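Local atomic coordinates of alpha-1,3-glucanase (Streptomyces thermodiastaticus, PDB entry 7C7D), a protein that hydrolyses internal alpha-1,3-glucosidic linkages of alpha-1,3-glucan, as a thermostable glycosidase of family GH87. Residues T72-D77 with R90-L95; A84-G89 with K157-Y162; I398-L403 with D424-G429. All blocks are in the same frame, centred on the assembly; numbering follows the deposited sequence.

In the fold
The three contacts form a relay from an N-terminal beta-sandwich, probably galactose-binding-like, to the parallel beta-helix it packs on. Along the chain the segments of contacts 1 and 2 alternate, all four within the first domain, and both contacts supply backbone oxygens to one calcium ion; their centres lie about 11 Å apart. Contact 3 comes later, in the loops of the beta-helix, with its centre about 9 Å from that of contact 2 and 18 Å from that of contact 1. R90 of contact 1 reaches D424 and T425, while H160 and A87 of contact 2 bond to N402 and Q400. The domain interface is thus polar and tied at several points, consistent with the two domains forming one catalytic unit.

Contact 1: T72-D77 with R90-L95; sequences TKIGPD and RQAVRL. With CA (calcium ion), chain C.
T72-I74 and A92-L95 are neighbouring antiparallel strands, their short axes 4.5 Å apart at closest approach and their directions 139° apart. Four backbone hydrogen bonds join them: T72 N to R94 O, R94 N to T72 O, I74 N to A92 O, and A92 N to I74 O, the last being the longest at 3.2 Å. K73 and V93 form the non-hydrogen-bonded pair between these. A water reinforces the T72 end, accepting from T72 OG1 and donating to R94 O.

On the face carrying T72, I74, A92 and R94, the R94 chain leaves with CG anti to the backbone N and then bends at chi3 (70°), which folds its guanidinium back across the partner strand. T72 CB lies over one face of that group, with T72 CG2 3.8 Å from R94 NH2. I74 meets R94 at about a right angle, its CG2 3.5 Å from R94 NH1, while I74 CG1 packs on A92 CB at 4.0 Å.

Beyond the strands, a CB on G75 would clash with R90 O, and its positive phi also suits a glycine; a cis peptide bond then leads into P76. Q91 lies alongside P76: its CG is 3.6 Å from P76 N, and its OE1 is 3.9 Å from K73 CD. The amide nitrogen of Q91 bonds to G89 O. Shortening Q91 to an alanine would probably strip the CG contact from P76 and leave G89 O without the amide donor. The main-chain Q91 O lies 2.4 Å from the calcium ion.

E63, E65, S88 and D191 share that metal. Strand 92-95 lies between strand 72-74 and strand 188-196, bonding to the latter through V93 with V190 and L95 with V188; T189 touches I74, A92 and R94, and strand 68-69 touches V93 and L95 through T69.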
ATOM      1  N   THR A  72     -23.396 -14.494  -3.852  1.00 19.28           N
ATOM      2  CA  THR A  72     -22.571 -15.660  -4.152  1.00 19.67           C
ATOM      3  C   THR A  72     -21.127 -15.354  -3.786  1.00 18.54           C
ATOM      4  O   THR A  72     -20.547 -14.394  -4.299  1.00 19.04           O
ATOM      5  CB  THR A  72     -22.655 -16.000  -5.641  1.00 20.88           C
ATOM      6  OG1 THR A  72     -24.023 -16.212  -6.014  1.00 23.40           O
ATOM      7  CG2 THR A  72     -21.839 -17.255  -5.948  1.00 22.65           C
ATOM      8  N   LYS A  73     -20.543 -16.174  -2.919  1.00 18.69           N
ATOM      9  CA  LYS A  73     -19.142 -16.005  -2.563  0.52 18.72           C
ATOM     10  C   LYS A  73     -18.257 -16.431  -3.730  1.00 18.79           C
ATOM     11  O   LYS A  73     -18.509 -17.450  -4.380  1.00 20.91           O
ATOM     12  CB  LYS A  73     -18.817 -16.854  -1.328  0.52 19.57           C
ATOM     13  CG  LYS A  73     -17.557 -16.439  -0.570  0.52 21.88           C
ATOM     14  CD  LYS A  73     -17.316 -17.308   0.675  0.52 23.00           C
ATOM     15  CE  LYS A  73     -18.325 -17.021   1.794  0.52 21.78           C
ATOM     16  NZ  LYS A  73     -18.000 -17.715   3.087  0.52 20.83           N
ATOM     17  N   ILE A  74     -17.224 -15.633  -4.005  1.00 17.62           N
ATOM     18  CA  ILE A  74     -16.203 -15.980  -4.987  1.00 17.85           C
ATOM     19  C   ILE A  74     -14.884 -16.189  -4.255  1.00 16.52           C
ATOM     20  O   ILE A  74     -14.653 -15.620  -3.182  1.00 16.55           O
ATOM     21  CB  ILE A  74     -16.053 -14.960  -6.139  1.00 18.20           C
ATOM     22  CG1 ILE A  74     -15.507 -13.617  -5.635  1.00 17.24           C
ATOM     23  CG2 ILE A  74     -17.381 -14.794  -6.868  1.00 20.22           C
ATOM     24  CD1 ILE A  74     -15.072 -12.681  -6.750  1.00 18.09           C
ATOM     25  N   GLY A  75     -14.013 -17.010  -4.842  1.00 16.14           N
ATOM     26  CA  GLY A  75     -12.736 -17.326  -4.245  1.00 16.48           C
ATOM     27  C   GLY A  75     -12.856 -18.418  -3.200  1.00 17.00           C
ATOM     28  O   GLY A  75     -13.943 -18.955  -2.960  1.00 19.82           O
ATOM     29  N   PRO A  76     -11.739 -18.766  -2.545  1.00 17.18           N
ATOM     30  CA  PRO A  76     -10.414 -18.160  -2.736  1.00 17.40           C
ATOM     31  C   PRO A  76      -9.756 -18.561  -4.052  1.00 16.67           C
ATOM     32  O   PRO A  76      -9.921 -19.684  -4.525  1.00 18.62           O
ATOM     33  CB  PRO A  76      -9.606 -18.710  -1.557  1.00 19.85           C
ATOM     34  CG  PRO A  76     -10.280 -19.983  -1.196  1.00 22.13           C
ATOM     35  CD  PRO A  76     -11.737 -19.762  -1.457  1.00 20.06           C
ATOM     36  N   ASP A  77      -9.018 -17.630  -4.647  1.00 16.37           N
ATOM     37  CA  ASP A  77      -8.254 -17.894  -5.859  1.00 16.14           C
ATOM     38  C   ASP A  77      -7.082 -16.931  -5.859  1.00 15.35           C
ATOM     39  O   ASP A  77      -7.262 -15.744  -5.580  1.00 16.95           O
ATOM     40  CB  ASP A  77      -9.127 -17.658  -7.099  1.00 18.93           C
ATOM     41  CG  ASP A  77      -8.553 -18.277  -8.363  1.00 20.12           C
ATOM     42  OD1 ASP A  77      -7.397 -18.760  -8.346  1.00 20.20           O
ATOM     43  OD2 ASP A  77      -9.273 -18.280  -9.380  1.00 22.83           O
ATOM     44  N   ARG A  90      -8.713 -12.925  -0.704  1.00 11.98           N
ATOM     45  CA  ARG A  90      -8.909 -13.677  -1.941  1.00 12.38           C
ATOM     46  C   ARG A  90     -10.356 -14.098  -2.146  1.00 11.87           C
ATOM     47  O   ARG A  90     -10.626 -15.015  -2.926  1.00 13.15           O
ATOM     48  CB  ARG A  90      -7.962 -14.878  -2.064  1.00 12.86           C
ATOM     49  CG  ARG A  90      -6.534 -14.564  -1.694  1.00 12.92           C
ATOM     50  CD  ARG A  90      -5.939 -13.415  -2.523  1.00 11.92           C
ATOM     51  NE  ARG A  90      -4.564 -13.216  -2.079  1.00 11.62           N
ATOM     52  CZ  ARG A  90      -3.532 -12.906  -2.851  1.00 11.32           C
ATOM     53  NH1 ARG A  90      -3.695 -12.679  -4.152  1.00 12.56           N
ATOM     54  NH2 ARG A  90      -2.323 -12.835  -2.305  1.00 11.88           N
ATOM     55  N   GLN A  91     -11.283 -13.445  -1.444  1.00 11.91           N
ATOM     56  CA  GLN A  91     -12.695 -13.791  -1.502  1.00 12.78           C
ATOM     57  C   GLN A  91     -13.526 -12.520  -1.470  1.00 11.61           C
ATOM     58  O   GLN A  91     -13.114 -11.504  -0.909  1.00 12.03           O
ATOM     59  CB  GLN A  91     -13.107 -14.678  -0.327  1.00 13.89           C
ATOM     60  CG  GLN A  91     -12.415 -16.014  -0.302  1.00 15.92           C
ATOM     61  CD  GLN A  91     -12.536 -16.659   1.051  1.00 20.27           C
ATOM     62  OE1 GLN A  91     -13.495 -17.370   1.324  1.00 22.44           O
ATOM     63  NE2 GLN A  91     -11.569 -16.390   1.922  1.00 22.01           N
ATOM     64  N   ALA A  92     -14.710 -12.594  -2.069  1.00 13.30           N
ATOM     65  CA  ALA A  92     -15.647 -11.481  -2.095  1.00 13.62           C
ATOM     66  C   ALA A  92     -17.036 -12.071  -2.295  1.00 14.00           C
ATOM     67  O   ALA A  92     -17.198 -13.288  -2.423  1.00 14.90           O
ATOM     68  CB  ALA A  92     -15.278 -10.487  -3.206  1.00 13.41           C
ATOM     69  N   VAL A  93     -18.044 -11.206  -2.334  1.00 14.02           N
ATOM     70  CA  VAL A  93     -19.431 -11.640  -2.479  1.00 15.27           C
ATOM     71  C   VAL A  93     -20.044 -10.905  -3.661  1.00 14.72           C
ATOM     72  O   VAL A  93     -20.132  -9.670  -3.653  1.00 14.90           O
ATOM     73  CB  VAL A  93     -20.248 -11.397  -1.201  1.00 17.41           C
ATOM     74  CG1 VAL A  93     -21.683 -11.825  -1.415  1.00 19.36           C
ATOM     75  CG2 VAL A  93     -19.640 -12.158  -0.021  1.00 17.85           C
ATOM     76  N   ARG A  94     -20.474 -11.659  -4.670  1.00 15.38           N
ATOM     77  CA  ARG A  94     -21.113 -11.089  -5.847  1.00 16.55           C
ATOM     78  C   ARG A  94     -22.598 -10.924  -5.562  1.00 15.76           C
ATOM     79  O   ARG A  94     -23.287 -11.901  -5.231  1.00 17.17           O
ATOM     80  CB  ARG A  94     -20.919 -12.005  -7.051  1.00 17.63           C
ATOM     81  CG  ARG A  94     -21.528 -11.442  -8.334  1.00 20.63           C
ATOM     82  CD  ARG A  94     -21.136 -12.264  -9.550  1.00 24.87           C
ATOM     83  NE  ARG A  94     -21.767 -13.579  -9.551  1.00 27.67           N
ATOM     84  CZ  ARG A  94     -21.107 -14.730  -9.487  1.00 30.95           C
ATOM     85  NH1 ARG A  94     -19.783 -14.741  -9.413  1.00 31.95           N
ATOM     86  NH2 ARG A  94     -21.774 -15.875  -9.495  1.00 32.18           N
ATOM     87  N   LEU A  95     -23.082  -9.694  -5.662  1.00 15.51           N
ATOM     88  CA  LEU A  95     -24.490  -9.385  -5.447  1.00 17.42           C
ATOM     89  C   LEU A  95     -25.110  -9.058  -6.796  1.00 17.43           C
ATOM     90  O   LEU A  95     -24.829  -8.006  -7.372  1.00 17.84           O
ATOM     91  CB  LEU A  95     -24.640  -8.182  -4.518  1.00 18.20           C
ATOM     92  CG  LEU A  95     -23.979  -8.257  -3.147  1.00 18.68           C
ATOM     93  CD1 LEU A  95     -24.210  -6.949  -2.406  1.00 19.84           C
ATOM     94  CD2 LEU A  95     -24.525  -9.432  -2.349  1.00 18.36           C
TER
HETATM   95 CA    CA C 701     -12.819 -10.104   0.978  1.00 11.75          CA
HETATM   96  O   HOH W   1     -24.972 -13.658  -6.828  1.00 26.53           O

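Contact 2: A84-G89 with K157-Y162; sequences ASEASG and KTHHFY. With CA (calcium ion), chain C.
E86 sends its carboxylate to the backbone N-H groups of H160 and F161. F161 N donates to E86 OE1 at 2.8 Å, from the syn side but somewhat out of the carboxylate plane. H160 N donates to E86 OE2 at 2.9 Å, on the syn lone pair. A water extends the pattern by one residue, donating to E86 OE1 and accepting from Y162 N, so three successive backbone N-H groups are served, two directly and one through water. With CG anti to its own carbonyl carbon (chi1 -76°) and the chain extended beyond it, E86 spans the distance between the loops. Two partners of OE1 and one of OE2 fix the rotation of this buried group.

One of the loops, 84-89, connects strand 72-74 to strand 92-95; the other, 157-162, leads into strand 163-169. Both belong to the N-terminal beta-sandwich, probably a galactose-binding-like domain, on the side turned to the beta-helix.

Van der Waals packing surrounds the bonds. E86 OE2 lies over one face of the F161 ring, the carboxylate and ring planes being 32° apart, and E86 OE1 approaches F161 CD2 at 3.4 Å. E86 OE2 is also 3.2 Å from H159 CB. Nearer the backbone, Y162 CE1 rests 3.7 Å from E86 CB, and Y162 CZ is 3.9 Å from A87 CB; the phenol oxygen of Y162 is bonded to L83.

Each loop also has an internal hydrogen bond. H159 ND1 donates to K157 O at 2.7 Å almost in the ring plane, and A87 N donates to A84 O.

S88 O ligates the calcium ion, and H160 ND1 bonds to N402 OD1 across the domain interface.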
ATOM      1  N   ALA A  84     -11.153 -12.705  -7.994  1.00 14.04           N
ATOM      2  CA  ALA A  84     -10.935 -13.099  -6.605  1.00 14.47           C
ATOM      3  C   ALA A  84      -9.507 -12.824  -6.146  1.00 13.06           C
ATOM      4  O   ALA A  84      -9.286 -12.521  -4.967  1.00 13.11           O
ATOM      5  CB  ALA A  84     -11.282 -14.573  -6.412  1.00 15.65           C
ATOM      6  N   SER A  85      -8.525 -12.904  -7.056  1.00 12.59           N
ATOM      7  CA  SER A  85      -7.133 -12.758  -6.633  1.00 12.54           C
ATOM      8  C   SER A  85      -6.853 -11.380  -6.067  1.00 11.55           C
ATOM      9  O   SER A  85      -5.967 -11.238  -5.216  1.00 11.88           O
ATOM     10  CB  SER A  85      -6.166 -13.059  -7.784  1.00 14.63           C
ATOM     11  OG  SER A  85      -6.173 -12.025  -8.769  1.00 14.40           O
ATOM     12  N   GLU A  86      -7.581 -10.360  -6.525  1.00 11.52           N
ATOM     13  CA  GLU A  86      -7.369  -8.999  -6.049  1.00 11.30           C
ATOM     14  C   GLU A  86      -8.237  -8.644  -4.851  1.00 11.01           C
ATOM     15  O   GLU A  86      -8.154  -7.520  -4.355  1.00 11.54           O
ATOM     16  CB  GLU A  86      -7.587  -7.974  -7.171  1.00 12.24           C
ATOM     17  CG  GLU A  86      -6.449  -7.895  -8.188  1.00 12.22           C
ATOM     18  CD  GLU A  86      -6.481  -6.626  -9.021  1.00 12.20           C
ATOM     19  OE1 GLU A  86      -7.444  -5.851  -8.887  1.00 13.06           O
ATOM     20  OE2 GLU A  86      -5.537  -6.413  -9.813  1.00 12.93           O
ATOM     21  N   ALA A  87      -9.072  -9.563  -4.379  1.00 11.72           N
ATOM     22  CA  ALA A  87      -9.896  -9.296  -3.211  1.00 11.72           C
ATOM     23  C   ALA A  87      -9.107  -9.522  -1.927  1.00 11.18           C
ATOM     24  O   ALA A  87      -8.289 -10.441  -1.836  1.00 11.45           O
ATOM     25  CB  ALA A  87     -11.114 -10.216  -3.215  1.00 12.22           C
ATOM     26  N   SER A  88      -9.359  -8.674  -0.932  1.00 11.00           N
ATOM     27  CA  SER A  88      -8.882  -8.935   0.420  1.00 11.35           C
ATOM     28  C   SER A  88      -9.339 -10.324   0.852  1.00 11.72           C
ATOM     29  O   SER A  88     -10.512 -10.675   0.707  1.00 11.53           O
ATOM     30  CB  SER A  88      -9.464  -7.871   1.352  1.00 12.25           C
ATOM     31  OG  SER A  88      -8.890  -7.939   2.644  1.00 12.82           O
ATOM     32  N   GLY A  89      -8.407 -11.129   1.367  1.00 10.85           N
ATOM     33  CA  GLY A  89      -8.732 -12.502   1.700  1.00 13.06           C
ATOM     34  C   GLY A  89      -8.932 -13.417   0.516  1.00 12.32           C
ATOM     35  O   GLY A  89      -9.306 -14.580   0.709  1.00 13.37           O
ATOM     36  N   LYS A 157      -0.883  -8.362 -16.192  1.00 18.67           N
ATOM     37  CA  LYS A 157      -2.172  -8.535 -16.842  1.00 19.07           C
ATOM     38  C   LYS A 157      -3.077  -7.388 -16.421  1.00 18.01           C
ATOM     39  O   LYS A 157      -2.746  -6.625 -15.510  1.00 17.95           O
ATOM     40  CB  LYS A 157      -2.806  -9.877 -16.447  1.00 21.53           C
ATOM     41  CG  LYS A 157      -2.042 -11.087 -16.959  1.00 25.94           C
ATOM     42  CD  LYS A 157      -2.763 -12.383 -16.619  1.00 31.45           C
ATOM     43  CE  LYS A 157      -2.121 -13.567 -17.327  1.00 36.94           C
ATOM     44  NZ  LYS A 157      -0.810 -13.924 -16.715  1.00 40.09           N
ATOM     45  N   THR A 158      -4.224  -7.256 -17.097  1.00 18.68           N
ATOM     46  CA  THR A 158      -5.221  -6.279 -16.674  1.00 17.55           C
ATOM     47  C   THR A 158      -5.472  -6.439 -15.185  1.00 14.91           C
ATOM     48  O   THR A 158      -5.551  -7.559 -14.666  1.00 14.97           O
ATOM     49  CB  THR A 158      -6.540  -6.483 -17.418  1.00 19.42           C
ATOM     50  OG1 THR A 158      -6.298  -6.543 -18.825  1.00 22.11           O
ATOM     51  CG2 THR A 158      -7.492  -5.325 -17.126  1.00 19.55           C
ATOM     52  N   HIS A 159      -5.568  -5.314 -14.487  1.00 13.60           N
ATOM     53  CA  HIS A 159      -5.588  -5.363 -13.034  1.00 12.62           C
ATOM     54  C   HIS A 159      -6.413  -4.193 -12.511  1.00 11.69           C
ATOM     55  O   HIS A 159      -7.061  -3.473 -13.275  1.00 12.29           O
ATOM     56  CB  HIS A 159      -4.160  -5.416 -12.465  1.00 12.45           C
ATOM     57  CG  HIS A 159      -3.274  -4.300 -12.930  1.00 12.74           C
ATOM     58  ND1 HIS A 159      -2.584  -4.345 -14.123  1.00 14.14           N
ATOM     59  CD2 HIS A 159      -2.958  -3.114 -12.356  1.00 12.69           C
ATOM     60  CE1 HIS A 159      -1.879  -3.235 -14.262  1.00 14.17           C
ATOM     61  NE2 HIS A 159      -2.085  -2.472 -13.203  1.00 13.07           N
ATOM     62  N   HIS A 160      -6.400  -4.015 -11.190  1.00 11.48           N
ATOM     63  CA  HIS A 160      -7.068  -2.878 -10.557  1.00 11.88           C
ATOM     64  C   HIS A 160      -8.589  -2.974 -10.722  1.00 11.59           C
ATOM     65  O   HIS A 160      -9.246  -2.025 -11.149  1.00 12.53           O
ATOM     66  CB  HIS A 160      -6.518  -1.558 -11.116  1.00 11.95           C
ATOM     67  CG  HIS A 160      -6.525  -0.415 -10.155  1.00 11.35           C
ATOM     68  ND1 HIS A 160      -5.657  -0.324  -9.085  1.00 11.68           N
ATOM     69  CD2 HIS A 160      -7.266   0.717 -10.137  1.00 12.20           C
ATOM     70  CE1 HIS A 160      -5.882   0.807  -8.439  1.00 11.78           C
ATOM     71  NE2 HIS A 160      -6.850   1.460  -9.059  1.00 12.16           N
ATOM     72  N   PHE A 161      -9.146  -4.144 -10.392  1.00 12.00           N
ATOM     73  CA  PHE A 161     -10.567  -4.395 -10.616  1.00 12.39           C
ATOM     74  C   PHE A 161     -11.455  -3.716  -9.587  1.00 11.99           C
ATOM     75  O   PHE A 161     -12.636  -3.466  -9.865  1.00 12.95           O
ATOM     76  CB  PHE A 161     -10.853  -5.893 -10.558  1.00 13.48           C
ATOM     77  CG  PHE A 161      -9.960  -6.713 -11.437  1.00 13.28           C
ATOM     78  CD1 PHE A 161      -9.779  -6.379 -12.771  1.00 15.51           C
ATOM     79  CD2 PHE A 161      -9.299  -7.820 -10.932  1.00 14.89           C
ATOM     80  CE1 PHE A 161      -8.955  -7.141 -13.578  1.00 17.30           C
ATOM     81  CE2 PHE A 161      -8.471  -8.572 -11.729  1.00 16.52           C
ATOM     82  CZ  PHE A 161      -8.300  -8.236 -13.057  1.00 17.75           C
ATOM     83  N   TYR A 162     -10.933  -3.457  -8.395  1.00 11.84           N
ATOM     84  CA  TYR A 162     -11.725  -2.944  -7.291  1.00 12.06           C
ATOM     85  C   TYR A 162     -11.550  -1.438  -7.169  1.00 11.90           C
ATOM     86  O   TYR A 162     -10.751  -0.812  -7.868  1.00 12.60           O
ATOM     87  CB  TYR A 162     -11.354  -3.664  -5.975  1.00 12.91           C
ATOM     88  CG  TYR A 162     -11.732  -5.135  -5.979  1.00 12.28           C
ATOM     89  CD1 TYR A 162     -10.900  -6.082  -6.559  1.00 12.58           C
ATOM     90  CD2 TYR A 162     -12.941  -5.568  -5.424  1.00 12.14           C
ATOM     91  CE1 TYR A 162     -11.250  -7.421  -6.591  1.00 12.97           C
ATOM     92  CE2 TYR A 162     -13.312  -6.901  -5.462  1.00 12.82           C
ATOM     93  CZ  TYR A 162     -12.457  -7.822  -6.045  1.00 12.46           C
ATOM     94  OH  TYR A 162     -12.822  -9.147  -6.085  1.00 13.79           O
TER
HETATM   95 CA    CA C 701     -12.819 -10.104   0.978  1.00 11.75          CA
HETATM   96  O   HOH W   2      -8.270  -3.882  -7.234  1.00 13.69           O

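Contact 3: I398-L403 with D424-G429; sequences ITQPNL and DTNALG
N426 and P401 meet through the side-chain amide of N426, whose ND2 makes two direct hydrogen bonds between the loops. One goes to Q400 OE1 (2.8 Å, 148° at the hydrogen), the other to P401 O (3.0 Å, 164°). Both acceptors lie close to the N426 amide plane and in different directions from ND2, so each N-H has its own partner and the amide is held against turning. N426 CB touches N402 O at 3.4 Å.

Around this pair lie further close contacts. The Q400 chain bends back at chi2 (-68°), which lays its amide beside D424, with Q400 NE2 3.4 Å from D424 CB; Q400 CA makes a CH...O contact of 3.2 Å with D424 O. P401 CG meets T425 CG2 at 3.7 Å. Farther along, L403 CB lies 3.6 Å from A427 O and is in looser contact with L428 CD1.

Three waters bridge the segments, two between backbone atoms (P401 O with N426 N, and N402 O with A427 O) and one between the side chains of T399 and D424. A type II turn from N426 to G429, closed by a weak bond from G429 N to N426 O, ends the second segment.

The next shell comes from other loops. Q400 NE2 bonds to S85 O and A87 O, which orients OE1 for N426. D424 OD1 takes salt bridges from R90 and R459, its OD2 accepts from G89 N, and N402 ND2 bonds to N373.

Strand 397-399 and strand 415-423, from which the loops leave, pair in parallel, and Q400-L403 follows D424-L428 in nearly the same direction. This stacking of equivalent loops on successive coils is characteristic of the right-handed parallel beta-helix of the pectate lyase-like clan, here on the side that carries the calcium-binding domain.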
ATOM      1  N   ILE A 398      -0.971  -2.458   4.797  1.00  9.64           N
ATOM      2  CA  ILE A 398      -0.975  -2.486   3.342  1.00  9.40           C
ATOM      3  C   ILE A 398      -1.759  -3.710   2.902  1.00 10.11           C
ATOM      4  O   ILE A 398      -1.541  -4.813   3.419  1.00  9.93           O
ATOM      5  CB  ILE A 398       0.468  -2.561   2.804  1.00  9.91           C
ATOM      6  CG1 ILE A 398       1.222  -1.261   3.103  1.00 10.74           C
ATOM      7  CG2 ILE A 398       0.492  -2.931   1.323  1.00 11.71           C
ATOM      8  CD1 ILE A 398       2.723  -1.399   3.055  1.00 12.17           C
ATOM      9  N   THR A 399      -2.653  -3.527   1.932  1.00  9.32           N
ATOM     10  CA  THR A 399      -3.417  -4.638   1.399  1.00  9.72           C
ATOM     11  C   THR A 399      -3.565  -4.507  -0.110  1.00  9.28           C
ATOM     12  O   THR A 399      -3.826  -3.418  -0.638  1.00 10.07           O
ATOM     13  CB  THR A 399      -4.793  -4.760   2.073  1.00 11.25           C
ATOM     14  OG1 THR A 399      -5.610  -5.668   1.329  1.00 12.42           O
ATOM     15  CG2 THR A 399      -5.511  -3.419   2.180  1.00 12.62           C
ATOM     16  N   GLN A 400      -3.364  -5.616  -0.792  1.00  9.80           N
ATOM     17  CA  GLN A 400      -3.715  -5.747  -2.203  1.00 10.21           C
ATOM     18  C   GLN A 400      -3.047  -4.743  -3.145  1.00 10.03           C
ATOM     19  O   GLN A 400      -3.731  -4.105  -3.958  1.00 11.19           O
ATOM     20  CB  GLN A 400      -5.239  -5.770  -2.373  1.00 11.06           C
ATOM     21  CG  GLN A 400      -5.834  -7.152  -2.117  1.00 11.36           C
ATOM     22  CD  GLN A 400      -5.436  -8.183  -3.174  1.00 10.50           C
ATOM     23  OE1 GLN A 400      -4.774  -7.850  -4.167  1.00 11.15           O
ATOM     24  NE2 GLN A 400      -5.849  -9.437  -2.976  1.00 11.43           N
ATOM     25  N   PRO A 401      -1.718  -4.626  -3.141  1.00  9.84           N
ATOM     26  CA  PRO A 401      -1.067  -3.999  -4.302  1.00 10.98           C
ATOM     27  C   PRO A 401      -1.292  -4.911  -5.503  1.00 11.02           C
ATOM     28  O   PRO A 401      -1.163  -6.133  -5.398  1.00 11.71           O
ATOM     29  CB  PRO A 401       0.408  -3.936  -3.889  1.00 11.67           C
ATOM     30  CG  PRO A 401       0.579  -5.107  -2.950  1.00 11.49           C
ATOM     31  CD  PRO A 401      -0.739  -5.249  -2.221  1.00 10.87           C
ATOM     32  N   ASN A 402      -1.666  -4.320  -6.649  1.00 11.40           N
ATOM     33  CA  ASN A 402      -2.141  -5.141  -7.766  1.00 11.15           C
ATOM     34  C   ASN A 402      -1.024  -5.975  -8.373  1.00 11.05           C
ATOM     35  O   ASN A 402      -1.281  -7.047  -8.939  1.00 12.15           O
ATOM     36  CB  ASN A 402      -2.644  -4.281  -8.926  1.00 12.46           C
ATOM     37  CG  ASN A 402      -3.759  -3.320  -8.564  1.00 12.74           C
ATOM     38  OD1 ASN A 402      -3.875  -2.274  -9.208  1.00 13.53           O
ATOM     39  ND2 ASN A 402      -4.586  -3.657  -7.587  1.00 14.61           N
ATOM     40  N   LEU A 403       0.195  -5.449  -8.348  1.00 11.37           N
ATOM     41  CA  LEU A 403       1.382  -6.122  -8.841  1.00 13.25           C
ATOM     42  C   LEU A 403       2.544  -5.602  -8.004  1.00 12.44           C
ATOM     43  O   LEU A 403       2.433  -4.574  -7.332  1.00 13.66           O
ATOM     44  CB  LEU A 403       1.574  -5.877 -10.343  1.00 15.31           C
ATOM     45  CG  LEU A 403       1.653  -4.438 -10.837  1.00 16.70           C
ATOM     46  CD1 LEU A 403       3.095  -3.955 -10.882  1.00 18.21           C
ATOM     47  CD2 LEU A 403       0.994  -4.299 -12.213  1.00 18.06           C
ATOM     48  N   ASP A 424      -1.931  -9.990   1.167  1.00 10.22           N
ATOM     49  CA  ASP A 424      -2.531 -10.252  -0.142  1.00 10.52           C
ATOM     50  C   ASP A 424      -1.799  -9.517  -1.270  1.00 10.97           C
ATOM     51  O   ASP A 424      -2.312  -8.563  -1.862  1.00 12.74           O
ATOM     52  CB  ASP A 424      -4.021  -9.888  -0.143  1.00 11.12           C
ATOM     53  CG  ASP A 424      -4.846 -10.828   0.700  1.00 11.10           C
ATOM     54  OD1 ASP A 424      -4.702 -12.051   0.525  1.00 11.14           O
ATOM     55  OD2 ASP A 424      -5.633 -10.341   1.544  1.00 11.38           O
ATOM     56  N   THR A 425      -0.599  -9.997  -1.579  1.00 11.73           N
ATOM     57  CA  THR A 425       0.143  -9.478  -2.720  1.00 12.38           C
ATOM     58  C   THR A 425       0.031 -10.416  -3.923  1.00 12.35           C
ATOM     59  O   THR A 425      -0.458 -11.543  -3.840  1.00 13.37           O
ATOM     60  CB  THR A 425       1.611  -9.198  -2.358  1.00 14.40           C
ATOM     61  OG1 THR A 425       2.263 -10.415  -1.978  1.00 15.00           O
ATOM     62  CG2 THR A 425       1.702  -8.210  -1.205  1.00 14.96           C
ATOM     63  N   ASN A 426       0.524  -9.930  -5.060  1.00 12.62           N
ATOM     64  CA  ASN A 426       0.238 -10.580  -6.329  1.00 13.37           C
ATOM     65  C   ASN A 426       1.487 -10.751  -7.177  1.00 13.03           C
ATOM     66  O   ASN A 426       2.605 -10.545  -6.696  1.00 13.95           O
ATOM     67  CB  ASN A 426      -0.842  -9.791  -7.062  1.00 13.85           C
ATOM     68  CG  ASN A 426      -2.167  -9.882  -6.353  1.00 13.34           C
ATOM     69  OD1 ASN A 426      -2.770 -10.947  -6.318  1.00 14.83           O
ATOM     70  ND2 ASN A 426      -2.618  -8.775  -5.764  1.00 13.55           N
ATOM     71  N   ALA A 427       1.298 -11.138  -8.435  1.00 13.84           N
ATOM     72  CA  ALA A 427       2.425 -11.452  -9.295  1.00 14.94           C
ATOM     73  C   ALA A 427       3.351 -10.253  -9.413  1.00 15.13           C
ATOM     74  O   ALA A 427       2.921  -9.094  -9.418  1.00 15.16           O
ATOM     75  CB  ALA A 427       1.929 -11.869 -10.679  1.00 16.29           C
ATOM     76  N   LEU A 428       4.635 -10.552  -9.504  1.00 14.54           N
ATOM     77  CA  LEU A 428       5.756  -9.649  -9.753  1.00 14.50           C
ATOM     78  C   LEU A 428       6.374  -9.137  -8.462  1.00 15.68           C
ATOM     79  O   LEU A 428       7.357  -8.394  -8.529  1.00 17.21           O
ATOM     80  CB  LEU A 428       5.471  -8.482 -10.722  1.00 16.05           C
ATOM     81  CG  LEU A 428       4.901  -8.894 -12.084  1.00 18.23           C
ATOM     82  CD1 LEU A 428       4.638  -7.673 -12.950  1.00 19.84           C
ATOM     83  CD2 LEU A 428       5.832  -9.858 -12.797  1.00 19.88           C
ATOM     84  N   GLY A 429       5.860  -9.530  -7.295  1.00 15.65           N
ATOM     85  CA  GLY A 429       6.441  -9.072  -6.048  1.00 16.21           C
ATOM     86  C   GLY A 429       6.315 -10.013  -4.870  1.00 13.65           C
ATOM     87  O   GLY A 429       5.893 -11.162  -5.006  1.00 14.66           O
TER
HETATM   88  O   HOH W   3      -6.125  -7.940   2.718  1.00 13.00           O
HETATM   89  O   HOH W   4       1.270  -7.489  -5.825  1.00 13.81           O
HETATM   90  O   HOH W   5       0.075  -8.917 -10.604  1.00 17.46           O